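PDB 3GKB: putative enoyl-CoA hydratase from Streptomyces avermitilis, which probably hydrates or isomerises acyl-CoA thioesters as a member of the crotonase superfamily, although its actual substrate and reaction are not established. Local coordinates for residues G33-M36 / M37-R41. Numbering follows the deposited sequence.
Sequences GATM and MRELR
Met36 O receives the amide of Leu40, N to O 2.8 Å with an N-H...O angle of 168°. Leu40 CG sits beyond the same oxygen, off the carbonyl plane, 3.4 Å from Met36 O. Beside this bond the two side chains run in the same direction, Met36 CG meeting Leu40 CD1 at 3.8 Å; the Met36 chain reaches that place with CG anti to the backbone N (chi1 -172°). Three more i to i+4 bonds mark the opening turns of an alpha helix: Glu39 N to Thr35 O, Arg38 N to Ala34 O and Met37 N to O of the N-cap residue Gly33, at 3.0 Å. Met37 CG approaches that same Gly33 O to 3.2 Å. On another side of the turn, the Arg38 chain bends at chi3 (71°) and folds back, bringing NH2 to 3.6 Å from Thr35 OG1, a proximity rather than a bond. Thr35 CG2 packs alongside the Glu39 carboxylate, 3.8 Å from OE2, while Glu39 OE1 is hydrogen-bonded to Thr10 OG1 and Glu39 OE2 to Ser9 N. Helix 34-48 links strands 19-24 and 55-60 in a beta-alpha-beta unit; Leu40 packs on Leu11 of strand 11-16, whereas Ala34 and Met37 touch Leu84 of helix 78-87.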
loop_
_atom_site.group_PDB
_atom_site.type_symbol
_atom_site.label_atom_id
_atom_site.label_comp_id
_atom_site.label_asym_id
_atom_site.label_seq_id
_atom_site.Cartn_x
_atom_site.Cartn_y
_atom_site.Cartn_z
ATOM N N GLY B 33 -29.611 2.673 10.514
ATOM C CA GLY B 33 -30.318 3.544 11.455
ATOM C C GLY B 33 -29.928 3.235 12.885
ATOM O O GLY B 33 -29.072 2.356 13.158
ATOM N N ALA B 34 -30.547 3.958 13.817
ATOM C CA ALA B 34 -30.250 3.786 15.236
ATOM C C ALA B 34 -30.562 2.381 15.722
ATOM O O ALA B 34 -29.803 1.827 16.535
ATOM C CB ALA B 34 -30.994 4.812 16.093
ATOM N N THR B 35 -31.651 1.801 15.212
ATOM C CA THR B 35 -32.021 0.448 15.568
ATOM C C THR B 35 -30.967 -0.553 15.107
ATOM O O THR B 35 -30.541 -1.396 15.886
ATOM C CB THR B 35 -33.444 0.066 15.070
ATOM O OG1 THR B 35 -34.401 0.961 15.668
ATOM C CG2 THR B 35 -33.776 -1.362 15.478
ATOM N N MET B 36 -30.503 -0.442 13.865
ATOM C CA MET B 36 -29.446 -1.355 13.402
ATOM C C MET B 36 -28.158 -1.213 14.225
ATOM O O MET B 36 -27.512 -2.213 14.539
ATOM C CB MET B 36 -29.117 -1.182 11.908
ATOM C CG MET B 36 -28.141 -2.263 11.362
ATOM S SD MET B 36 -27.527 -2.024 9.641
ATOM C CE MET B 36 -29.046 -2.406 8.700
ATOM N N MET B 37 -27.784 0.015 14.536
ATOM C CA MET B 37 -26.581 0.286 15.320
ATOM C C MET B 37 -26.658 -0.434 16.679
ATOM O O MET B 37 -25.683 -1.019 17.150
ATOM C CB MET B 37 -26.401 1.803 15.501
ATOM C CG MET B 37 -26.012 2.563 14.223
ATOM S SD MET B 37 -26.032 4.377 14.242
ATOM C CE MET B 37 -24.601 4.689 15.254
ATOM N N ARG B 38 -27.838 -0.397 17.298
ATOM C CA ARG B 38 -28.028 -1.049 18.592
ATOM C C ARG B 38 -28.020 -2.568 18.444
ATOM O O ARG B 38 -27.408 -3.269 19.263
ATOM C CB ARG B 38 -29.339 -0.537 19.227
ATOM C CG ARG B 38 -29.699 -1.133 20.543
ATOM C CD ARG B 38 -30.803 -0.278 21.193
ATOM N NE ARG B 38 -32.102 -0.407 20.528
ATOM C CZ ARG B 38 -32.649 0.446 19.651
ATOM N NH1 ARG B 38 -32.032 1.566 19.256
ATOM N NH2 ARG B 38 -33.855 0.170 19.159
ATOM N N GLU B 39 -28.662 -3.074 17.390
ATOM C CA GLU B 39 -28.758 -4.518 17.179
ATOM C C GLU B 39 -27.387 -5.106 16.818
ATOM O O GLU B 39 -27.056 -6.202 17.263
ATOM C CB GLU B 39 -29.816 -4.881 16.124
ATOM C CG GLU B 39 -31.248 -4.621 16.582
ATOM C CD GLU B 39 -32.298 -5.061 15.588
ATOM O OE1 GLU B 39 -31.985 -5.310 14.400
ATOM O OE2 GLU B 39 -33.479 -5.136 16.001
ATOM N N LEU B 40 -26.608 -4.385 16.009
ATOM C CA LEU B 40 -25.236 -4.794 15.710
ATOM C C LEU B 40 -24.395 -4.907 16.990
ATOM O O LEU B 40 -23.640 -5.878 17.181
ATOM C CB LEU B 40 -24.564 -3.797 14.746
ATOM C CG LEU B 40 -24.922 -3.955 13.285
ATOM C CD1 LEU B 40 -24.545 -2.686 12.520
ATOM C CD2 LEU B 40 -24.203 -5.207 12.686
ATOM N N ARG B 41 -24.508 -3.924 17.872
ATOM C CA ARG B 41 -23.778 -3.972 19.129
ATOM C C ARG B 41 -24.170 -5.197 19.944
ATOM O O ARG B 41 -23.307 -5.926 20.450
ATOM C CB ARG B 41 -24.021 -2.704 19.948
ATOM C CG ARG B 41 -23.058 -2.599 21.122
ATOM C CD ARG B 41 -23.024 -1.201 21.728
ATOM N NE ARG B 41 -24.184 -1.052 22.611
ATOM C CZ ARG B 41 -25.198 -0.193 22.453
ATOM N NH1 ARG B 41 -25.244 0.649 21.429
ATOM N NH2 ARG B 41 -26.191 -0.169 23.338
#